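PDB 6VXC: trans-4-hydroxy-L-proline dehydratase from Clostridioides difficile 70-100-2010, which uses a glycyl radical to dehydrate trans-4-hydroxy-L-proline to (S)-1-pyrroline-5-carboxylate in the anaerobic breakdown of hydroxyproline. Local coordinates for residues Thr429-Ile432 with Val433-Met437; Asn743-Arg746 with Ala747-Met751; Asn641-Tyr644 with Asn645-Gly649. All blocks are in the same frame, centred on the assembly; numbering follows the deposited sequence.

Contact 1 (Thr429-Ile432 with Val433-Met437); sequences TEAI and VQELM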
ATOM      1  N   THR A 429       2.242 -12.662  13.330  1.00 10.88           N
ATOM      2  CA  THR A 429       3.503 -12.124  13.838  1.00  9.36           C
ATOM      3  C   THR A 429       4.658 -13.095  13.631  1.00 10.26           C
ATOM      4  O   THR A 429       5.762 -12.682  13.247  1.00 10.80           O
ATOM      5  CB  THR A 429       3.370 -11.766  15.319  1.00  8.91           C
ATOM      6  OG1 THR A 429       2.433 -10.695  15.479  1.00 10.69           O
ATOM      7  CG2 THR A 429       4.726 -11.394  15.915  1.00 12.05           C
ATOM      8  N   GLU A 430       4.437 -14.383  13.887  1.00 10.08           N
ATOM      9  CA  GLU A 430       5.535 -15.333  13.727  1.00 12.45           C
ATOM     10  C   GLU A 430       5.946 -15.467  12.268  1.00 11.59           C
ATOM     11  O   GLU A 430       7.129 -15.651  11.985  1.00 12.07           O
ATOM     12  CB  GLU A 430       5.186 -16.703  14.316  1.00 11.36           C
ATOM     13  CG  GLU A 430       5.451 -16.746  15.827  1.00 15.08           C
ATOM     14  CD  GLU A 430       4.428 -15.930  16.600  1.00 13.89           C
ATOM     15  OE1 GLU A 430       3.242 -16.254  16.462  1.00 13.04           O
ATOM     16  OE2 GLU A 430       4.801 -14.954  17.295  1.00 14.90           O
ATOM     17  N   ALA A 431       4.995 -15.372  11.333  1.00 10.62           N
ATOM     18  CA  ALA A 431       5.363 -15.402   9.924  1.00 11.09           C
ATOM     19  C   ALA A 431       6.160 -14.162   9.541  1.00  9.71           C
ATOM     20  O   ALA A 431       7.201 -14.257   8.884  1.00 12.69           O
ATOM     21  CB  ALA A 431       4.110 -15.540   9.054  1.00  8.86           C
ATOM     22  N   ILE A 432       5.698 -12.991   9.973  1.00 11.43           N
ATOM     23  CA  ILE A 432       6.406 -11.739   9.694  1.00 10.42           C
ATOM     24  C   ILE A 432       7.858 -11.824  10.145  1.00 10.78           C
ATOM     25  O   ILE A 432       8.785 -11.490   9.394  1.00 11.22           O
ATOM     26  CB  ILE A 432       5.684 -10.560  10.369  1.00 10.47           C
ATOM     27  CG1 ILE A 432       4.358 -10.266   9.654  1.00 10.87           C
ATOM     28  CG2 ILE A 432       6.599  -9.359  10.420  1.00 11.04           C
ATOM     29  CD1 ILE A 432       3.408  -9.412  10.477  1.00 11.19           C
ATOM     30  N   VAL A 433       8.079 -12.249  11.388  1.00  9.91           N
ATOM     31  CA  VAL A 433       9.440 -12.277  11.910  1.00 10.41           C
ATOM     32  C   VAL A 433      10.313 -13.219  11.095  1.00 10.51           C
ATOM     33  O   VAL A 433      11.453 -12.886  10.747  1.00 11.02           O
ATOM     34  CB  VAL A 433       9.449 -12.650  13.399  1.00 11.60           C
ATOM     35  CG1 VAL A 433      10.873 -12.994  13.846  1.00 11.25           C
ATOM     36  CG2 VAL A 433       8.917 -11.490  14.204  1.00 11.90           C
ATOM     37  N   GLN A 434       9.790 -14.404  10.773  1.00 10.83           N
ATOM     38  CA  GLN A 434      10.562 -15.372  10.002  1.00 12.27           C
ATOM     39  C   GLN A 434      10.778 -14.912   8.560  1.00 11.59           C
ATOM     40  O   GLN A 434      11.867 -15.110   8.003  1.00 11.86           O
ATOM     41  CB  GLN A 434       9.876 -16.739  10.082  1.00 11.85           C
ATOM     42  CG  GLN A 434      10.174 -17.467  11.395  1.00 15.10           C
ATOM     43  CD  GLN A 434       9.378 -18.752  11.575  1.00 22.93           C
ATOM     44  OE1 GLN A 434       8.212 -18.827  11.203  1.00 32.31           O
ATOM     45  NE2 GLN A 434      10.045 -19.798  12.028  1.00 24.20           N
ATOM     46  N   GLU A 435       9.772 -14.273   7.955  1.00 10.68           N
ATOM     47  CA  GLU A 435       9.957 -13.682   6.633  1.00  8.76           C
ATOM     48  C   GLU A 435      11.115 -12.689   6.649  1.00 11.53           C
ATOM     49  O   GLU A 435      11.985 -12.710   5.766  1.00 13.34           O
ATOM     50  CB  GLU A 435       8.665 -12.997   6.177  1.00  9.56           C
ATOM     51  CG  GLU A 435       7.506 -13.955   5.811  1.00 10.42           C
ATOM     52  CD  GLU A 435       6.159 -13.263   5.925  1.00 11.81           C
ATOM     53  OE1 GLU A 435       6.140 -12.013   5.865  1.00 14.62           O
ATOM     54  OE2 GLU A 435       5.126 -13.952   6.111  1.00 13.26           O
ATOM     55  N   LEU A 436      11.142 -11.819   7.657  1.00  9.71           N
ATOM     56  CA  LEU A 436      12.210 -10.834   7.767  1.00  9.38           C
ATOM     57  C   LEU A 436      13.562 -11.503   7.937  1.00 10.66           C
ATOM     58  O   LEU A 436      14.544 -11.105   7.303  1.00 11.93           O
ATOM     59  CB  LEU A 436      11.902  -9.875   8.924  1.00  9.20           C
ATOM     60  CG  LEU A 436      10.733  -8.934   8.640  1.00  9.54           C
ATOM     61  CD1 LEU A 436      10.212  -8.266   9.915  1.00 12.49           C
ATOM     62  CD2 LEU A 436      11.158  -7.872   7.631  1.00  8.90           C
ATOM     63  N   MET A 437      13.640 -12.508   8.805  1.00 11.25           N
ATOM     64  CA  MET A 437      14.916 -13.174   9.029  1.00 11.46           C
ATOM     65  C   MET A 437      15.359 -13.957   7.801  1.00 12.06           C
ATOM     66  O   MET A 437      16.550 -13.996   7.486  1.00 14.87           O
ATOM     67  CB  MET A 437      14.847 -14.081  10.258  1.00 11.21           C
ATOM     68  CG  MET A 437      14.687 -13.306  11.572  1.00 14.39           C
ATOM     69  SD  MET A 437      14.747 -14.446  12.964  1.00 24.41           S
ATOM     70  CE  MET A 437      16.458 -14.745  13.118  1.00 16.03           C
TER
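Ile432 and Leu436 meet one turn apart on the short helix 429-438, which follows directly on strand 426-428, and they illustrate how i/i+4 neighbours on a helix share a face. The two side chains run side by side and point the same way, with the CG2 branch of Ile432 3.8 Å from CD1 of Leu436. The Ile432 torsion (chi1 -71°) sets CG1 beside the backbone N and puts CG2 anti to it, on the side where Leu436 follows. Both residues also touch Thr457 of strand 456-458, so the pair packs the helix against that strand.

One residue back, the pair Ala431 and Glu435 is built differently. With chi1 -71° setting CG beside the backbone N, the extended Glu435 chain runs back past Ala431 O, its CG 3.1 Å from that oxygen, and its carboxylate ends beside the alanine methyl. That buried carboxylate is satisfied from outside the helix: OE1 is hydrogen-bonded with Thr457 OG1 and OE2 with His754 ND1. The Glu435 side chain lies about 8 Å from that of Glu456, the probable proton acceptor, and its partner Thr457 is the residue next to Glu456 on strand 456-458.

Beneath the side chains runs the helical ladder, Leu436 N to Ile432 O at 2.9 Å and Glu435 N to Ala431 O at 2.7 Å. The Ala431 methyl CB approaches Glu435 OE2 to 3.5 Å.

Contact 2 (Asn743-Arg746 with Ala747-Met751); sequences NLVR and AYFNM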
ATOM      1  N   ASN A 743     -10.846 -18.959  15.832  1.00 14.04           N
ATOM      2  CA  ASN A 743     -10.209 -20.248  15.637  1.00 12.97           C
ATOM      3  C   ASN A 743      -9.670 -20.397  14.222  1.00 14.37           C
ATOM      4  O   ASN A 743      -8.634 -21.031  14.021  1.00 14.44           O
ATOM      5  CB  ASN A 743     -11.197 -21.368  15.948  1.00 13.57           C
ATOM      6  CG  ASN A 743     -11.462 -21.529  17.447  1.00 20.01           C
ATOM      7  OD1 ASN A 743     -10.783 -20.929  18.272  1.00 21.71           O
ATOM      8  ND2 ASN A 743     -12.439 -22.367  17.793  1.00 21.48           N
ATOM      9  N   LEU A 744     -10.389 -19.870  13.227  1.00 11.49           N
ATOM     10  CA  LEU A 744      -9.904 -19.957  11.854  1.00 11.92           C
ATOM     11  C   LEU A 744      -8.601 -19.174  11.691  1.00 11.32           C
ATOM     12  O   LEU A 744      -7.652 -19.647  11.056  1.00 12.28           O
ATOM     13  CB  LEU A 744     -10.972 -19.437  10.886  1.00 12.62           C
ATOM     14  CG  LEU A 744     -10.683 -19.652   9.389  1.00 15.79           C
ATOM     15  CD1 LEU A 744     -10.853 -21.123   9.005  1.00 10.15           C
ATOM     16  CD2 LEU A 744     -11.499 -18.750   8.488  1.00 11.24           C
ATOM     17  N   VAL A 745      -8.538 -17.987  12.282  1.00 10.91           N
ATOM     18  CA  VAL A 745      -7.313 -17.191  12.236  1.00 10.81           C
ATOM     19  C   VAL A 745      -6.155 -17.964  12.856  1.00 11.43           C
ATOM     20  O   VAL A 745      -5.080 -18.081  12.256  1.00 11.23           O
ATOM     21  CB  VAL A 745      -7.537 -15.833  12.922  1.00 10.20           C
ATOM     22  CG1 VAL A 745      -6.226 -15.055  13.044  1.00 10.02           C
ATOM     23  CG2 VAL A 745      -8.550 -15.020  12.133  1.00  9.33           C
ATOM     24  N   ARG A 746      -6.371 -18.503  14.065  1.00 11.67           N
ATOM     25  CA  ARG A 746      -5.347 -19.277  14.773  1.00 14.24           C
ATOM     26  C   ARG A 746      -4.931 -20.517  13.990  1.00 12.17           C
ATOM     27  O   ARG A 746      -3.752 -20.891  13.985  1.00 12.48           O
ATOM     28  CB  ARG A 746      -5.851 -19.714  16.160  1.00 14.44           C
ATOM     29  CG  ARG A 746      -6.065 -18.629  17.188  1.00 16.77           C
ATOM     30  CD  ARG A 746      -4.825 -18.317  17.963  1.00 17.38           C
ATOM     31  NE  ARG A 746      -5.128 -17.512  19.138  1.00 13.21           N
ATOM     32  CZ  ARG A 746      -4.262 -16.661  19.677  1.00 13.70           C
ATOM     33  NH1 ARG A 746      -3.059 -16.521  19.133  1.00 10.71           N
ATOM     34  NH2 ARG A 746      -4.602 -15.926  20.723  1.00 13.12           N
ATOM     35  N   ALA A 747      -5.898 -21.212  13.393  1.00 12.21           N
ATOM     36  CA  ALA A 747      -5.569 -22.409  12.637  1.00 12.04           C
ATOM     37  C   ALA A 747      -4.678 -22.057  11.456  1.00 12.54           C
ATOM     38  O   ALA A 747      -3.614 -22.652  11.264  1.00 12.59           O
ATOM     39  CB  ALA A 747      -6.845 -23.104  12.157  1.00 10.64           C
ATOM     40  N   TYR A 748      -5.076 -21.046  10.689  1.00 11.33           N
ATOM     41  CA  TYR A 748      -4.275 -20.642   9.542  1.00 11.27           C
ATOM     42  C   TYR A 748      -2.880 -20.235   9.988  1.00 10.64           C
ATOM     43  O   TYR A 748      -1.882 -20.683   9.421  1.00 12.01           O
ATOM     44  CB  TYR A 748      -4.961 -19.486   8.808  1.00  9.69           C
ATOM     45  CG  TYR A 748      -4.299 -19.095   7.492  1.00 10.43           C
ATOM     46  CD1 TYR A 748      -3.821 -20.066   6.606  1.00  9.89           C
ATOM     47  CD2 TYR A 748      -4.180 -17.755   7.124  1.00  9.96           C
ATOM     48  CE1 TYR A 748      -3.234 -19.704   5.396  1.00 11.77           C
ATOM     49  CE2 TYR A 748      -3.591 -17.383   5.919  1.00 10.75           C
ATOM     50  CZ  TYR A 748      -3.118 -18.358   5.058  1.00 10.19           C
ATOM     51  OH  TYR A 748      -2.523 -17.998   3.861  1.00 11.51           O
ATOM     52  N   PHE A 749      -2.796 -19.428  11.048  1.00 11.70           N
ATOM     53  CA  PHE A 749      -1.498 -18.920  11.481  1.00  9.43           C
ATOM     54  C   PHE A 749      -0.660 -20.025  12.111  1.00 13.20           C
ATOM     55  O   PHE A 749       0.575 -20.001  12.022  1.00 12.54           O
ATOM     56  CB  PHE A 749      -1.675 -17.739  12.442  1.00  9.00           C
ATOM     57  CG  PHE A 749      -2.198 -16.474  11.784  1.00  8.90           C
ATOM     58  CD1 PHE A 749      -2.468 -16.430  10.424  1.00  9.68           C
ATOM     59  CD2 PHE A 749      -2.409 -15.330  12.540  1.00  8.76           C
ATOM     60  CE1 PHE A 749      -2.945 -15.268   9.821  1.00  9.17           C
ATOM     61  CE2 PHE A 749      -2.890 -14.163  11.958  1.00  9.44           C
ATOM     62  CZ  PHE A 749      -3.157 -14.133  10.596  1.00  9.41           C
ATOM     63  N   ASN A 750      -1.307 -21.024  12.711  1.00 11.50           N
ATOM     64  CA  ASN A 750      -0.542 -22.139  13.228  1.00 11.17           C
ATOM     65  C   ASN A 750       0.128 -22.924  12.111  1.00 11.97           C
ATOM     66  O   ASN A 750       1.119 -23.603  12.370  1.00 12.93           O
ATOM     67  CB  ASN A 750      -1.432 -23.081  14.055  1.00 11.05           C
ATOM     68  CG  ASN A 750      -0.630 -23.874  15.063  1.00 15.55           C
ATOM     69  OD1 ASN A 750      -0.048 -23.300  15.981  1.00 18.51           O
ATOM     70  ND2 ASN A 750      -0.547 -25.177  14.874  1.00 18.26           N
ATOM     71  N   MET A 751      -0.393 -22.850  10.886  1.00 11.41           N
ATOM     72  CA  MET A 751       0.250 -23.431   9.712  1.00  9.75           C
ATOM     73  C   MET A 751       1.158 -22.442   8.986  1.00 12.64           C
ATOM     74  O   MET A 751       1.578 -22.725   7.855  1.00 14.09           O
ATOM     75  CB  MET A 751      -0.801 -23.967   8.741  1.00 14.97           C
ATOM     76  CG  MET A 751      -1.670 -25.069   9.303  1.00 15.46           C
ATOM     77  SD  MET A 751      -2.861 -25.725   8.127  1.00 22.40           S
ATOM     78  CE  MET A 751      -4.015 -24.390   7.904  1.00  9.71           C
TER
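Val745 and Phe749, one turn apart near the end of helix 734-750, show how a helix can carry a small CH-pi contact on the face it turns to a sheet. The helix is the crossover of a beta-alpha-beta unit between the parallel strands 724-726 and 755-759.

The apolar contact is the main side-chain meeting. Val745 CG1 lies over one face of the Phe749 ring, 4.0 Å from its centroid and displaced toward the rim, so that CE2 is the ring atom it approaches most closely, at 3.6 Å. With chi1 173° the valine carries CG1 anti to the backbone N, on the side of the following turn, while the two side chains run alongside each other in the same direction. Val745 O lies over a face of the same ring, 3.3 Å from CG. Around this pair, Val745 packs on Ile756 and Phe758 of strand 755-759, and Phe749 on Ile401 of strand 396-401.

Backbone hydrogen bonds supply the second kind of interaction. Phe749 N donates to Val745 O at 2.9 Å, and Asn750 N to Arg746 O at 2.8 Å with a more bent N-H...O angle of 146°. Beyond them the ladder fades: Met751, the first residue to leave helical geometry, has a 3.2 Å bond from its N to Ala747 O.

Charge enters through Arg746, where a bend at chi2 (-87°) carries the guanidinium to the segment just beyond strand 396-401. NH1 bonds to Ser402 O, and NH2 to Thr405 O and Gln407 OE1.

The side-chain contact itself is thus apolar, its polar atoms confined to the backbone ladder, while the arginine's charge is met from outside by neutral oxygens and so is probably retained.

Contact 3 (Asn641-Tyr644 with Asn645-Gly649); sequences NAYY and NEVTG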
ATOM      1  N   ASN A 641       6.652 -21.685  -6.823  1.00 12.86           N
ATOM      2  CA  ASN A 641       8.100 -21.878  -6.780  1.00 13.73           C
ATOM      3  C   ASN A 641       8.779 -21.314  -8.020  1.00 12.89           C
ATOM      4  O   ASN A 641       9.860 -20.728  -7.924  1.00 13.21           O
ATOM      5  CB  ASN A 641       8.423 -23.363  -6.624  1.00 16.72           C
ATOM      6  CG  ASN A 641       8.029 -23.887  -5.265  1.00 22.10           C
ATOM      7  OD1 ASN A 641       7.925 -23.121  -4.317  1.00 22.33           O
ATOM      8  ND2 ASN A 641       7.791 -25.191  -5.162  1.00 24.56           N
ATOM      9  N   ALA A 642       8.165 -21.483  -9.190  1.00 12.69           N
ATOM     10  CA  ALA A 642       8.756 -20.932 -10.403  1.00 13.69           C
ATOM     11  C   ALA A 642       8.842 -19.420 -10.316  1.00 11.44           C
ATOM     12  O   ALA A 642       9.859 -18.826 -10.694  1.00 11.49           O
ATOM     13  CB  ALA A 642       7.947 -21.348 -11.631  1.00  8.77           C
ATOM     14  N   TYR A 643       7.775 -18.785  -9.817  1.00 11.61           N
ATOM     15  CA  TYR A 643       7.760 -17.334  -9.651  1.00  9.15           C
ATOM     16  C   TYR A 643       8.795 -16.884  -8.632  1.00 10.10           C
ATOM     17  O   TYR A 643       9.603 -15.983  -8.897  1.00 12.56           O
ATOM     18  CB  TYR A 643       6.354 -16.887  -9.238  1.00  9.91           C
ATOM     19  CG  TYR A 643       6.171 -15.396  -9.148  1.00 12.49           C
ATOM     20  CD1 TYR A 643       6.323 -14.590 -10.267  1.00 12.24           C
ATOM     21  CD2 TYR A 643       5.794 -14.790  -7.954  1.00 13.75           C
ATOM     22  CE1 TYR A 643       6.125 -13.222 -10.203  1.00 13.67           C
ATOM     23  CE2 TYR A 643       5.602 -13.417  -7.878  1.00 12.24           C
ATOM     24  CZ  TYR A 643       5.768 -12.638  -9.006  1.00 14.23           C
ATOM     25  OH  TYR A 643       5.580 -11.272  -8.966  1.00 14.23           O
ATOM     26  N   TYR A 644       8.792 -17.516  -7.462  1.00 11.05           N
ATOM     27  CA  TYR A 644       9.801 -17.242  -6.449  1.00 10.73           C
ATOM     28  C   TYR A 644      11.207 -17.399  -7.018  1.00 11.53           C
ATOM     29  O   TYR A 644      12.066 -16.534  -6.824  1.00 12.26           O
ATOM     30  CB  TYR A 644       9.605 -18.187  -5.267  1.00 12.61           C
ATOM     31  CG  TYR A 644      10.753 -18.241  -4.295  1.00 10.14           C
ATOM     32  CD1 TYR A 644      10.858 -17.308  -3.275  1.00  9.66           C
ATOM     33  CD2 TYR A 644      11.725 -19.233  -4.386  1.00 12.22           C
ATOM     34  CE1 TYR A 644      11.900 -17.341  -2.384  1.00 10.56           C
ATOM     35  CE2 TYR A 644      12.790 -19.273  -3.489  1.00 14.37           C
ATOM     36  CZ  TYR A 644      12.862 -18.316  -2.485  1.00 11.03           C
ATOM     37  OH  TYR A 644      13.886 -18.310  -1.584  1.00 14.77           O
ATOM     38  N   ASN A 645      11.454 -18.500  -7.735  1.00 12.70           N
ATOM     39  CA  ASN A 645      12.793 -18.786  -8.242  1.00 12.42           C
ATOM     40  C   ASN A 645      13.215 -17.810  -9.330  1.00 13.01           C
ATOM     41  O   ASN A 645      14.392 -17.444  -9.404  1.00 16.26           O
ATOM     42  CB  ASN A 645      12.861 -20.214  -8.791  1.00 14.70           C
ATOM     43  CG  ASN A 645      12.953 -21.273  -7.697  1.00 17.07           C
ATOM     44  OD1 ASN A 645      13.538 -21.052  -6.649  1.00 16.51           O
ATOM     45  ND2 ASN A 645      12.377 -22.434  -7.957  1.00 18.38           N
ATOM     46  N   GLU A 646      12.278 -17.366 -10.160  1.00 13.34           N
ATOM     47  CA  GLU A 646      12.621 -16.473 -11.259  1.00 10.77           C
ATOM     48  C   GLU A 646      12.984 -15.074 -10.773  1.00 13.35           C
ATOM     49  O   GLU A 646      13.836 -14.411 -11.382  1.00 14.09           O
ATOM     50  CB  GLU A 646      11.458 -16.410 -12.239  1.00 11.82           C
ATOM     51  CG  GLU A 646      11.750 -15.650 -13.501  1.00 12.73           C
ATOM     52  CD  GLU A 646      12.900 -16.253 -14.258  1.00 13.64           C
ATOM     53  OE1 GLU A 646      12.878 -17.484 -14.500  1.00 17.58           O
ATOM     54  OE2 GLU A 646      13.820 -15.490 -14.602  1.00 17.35           O
ATOM     55  N   VAL A 647      12.383 -14.624  -9.676  1.00 12.50           N
ATOM     56  CA  VAL A 647      12.533 -13.247  -9.216  1.00 10.72           C
ATOM     57  C   VAL A 647      13.567 -13.115  -8.100  1.00 10.90           C
ATOM     58  O   VAL A 647      14.395 -12.206  -8.125  1.00 11.47           O
ATOM     59  CB  VAL A 647      11.165 -12.672  -8.781  1.00  9.18           C
ATOM     60  CG1 VAL A 647      11.357 -11.307  -8.110  1.00  9.60           C
ATOM     61  CG2 VAL A 647      10.260 -12.545  -9.970  1.00  9.85           C
ATOM     62  N   THR A 648      13.529 -14.006  -7.107  1.00 13.13           N
ATOM     63  CA  THR A 648      14.222 -13.771  -5.839  1.00 11.13           C
ATOM     64  C   THR A 648      15.749 -13.843  -5.963  1.00 11.33           C
ATOM     65  O   THR A 648      16.305 -14.798  -6.512  1.00 12.00           O
ATOM     66  CB  THR A 648      13.752 -14.791  -4.800  1.00 10.95           C
ATOM     67  OG1 THR A 648      12.327 -14.736  -4.673  1.00 12.31           O
ATOM     68  CG2 THR A 648      14.394 -14.515  -3.449  1.00 11.52           C
ATOM     69  N   GLY A 649      16.434 -12.873  -5.370  1.00 14.11           N
ATOM     70  CA  GLY A 649      17.880 -12.871  -5.364  1.00 16.46           C
ATOM     71  C   GLY A 649      18.511 -12.111  -6.507  1.00 16.22           C
ATOM     72  O   GLY A 649      19.729 -11.937  -6.512  1.00 15.10           O
TER
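Tyr644 O is gripped by two donors of Thr648, the backbone N at 2.9 Å and OG1 at 2.8 Å, which arrive from opposite faces of the carbonyl plane. A third, weak bond comes from Val647 N at 3.4 Å. The threonine torsion (chi1 -55°) sets OG1 beside its own backbone N, which lets both donors reach one oxygen.

Thr648 also packs on the Tyr644 ring: its CB makes a CH-pi contact over one face, 4.2 Å from the centroid and off centre toward the rim. Asn645 OD1 instead comes to the ring edge near its plane, 3.4 Å from CD2, with the amide turned 60° against the ring.

On another side of the helix Tyr643 and Val647 lie alongside each other, CE1 to CG2 4.2 Å. Tyr643 OH is held by Ile570 O, and both side chains touch Val660. Glu646 OE2 has a hydrogen bond with His518 ND1 and a salt bridge with Arg650.

Thr648 is the first residue to leave helical geometry, and Gly649, with positive phi, is itself backbone hydrogen-bonded to Tyr658. A backbone N and a hydroxyl of one residue meeting a last-turn carbonyl mark the C-terminal end of helix 630-647, where the chain passes on toward strand 657-661.

Overall arrangement
From the N terminus the chain reaches contact 1 first, then contact 3 and finally contact 2. Each lies within one helix and closes no more than about a turn, so the three follow in series without nesting or crossing. Contact 1 belongs to the helix that leaves central strand 426-428; contact 2 belongs to the crossover between strands 724-726 and 755-759, the latter antiparallel to 426-428 in the same mixed sheet. Their nearest atoms are about 5 Å apart, and Ser402 serves both Glu430 and Arg746. Contact 3 stands off, its centre about 19 Å from that of contact 1, where helix 630-647 packs on helix 506-538 and strand 657-661.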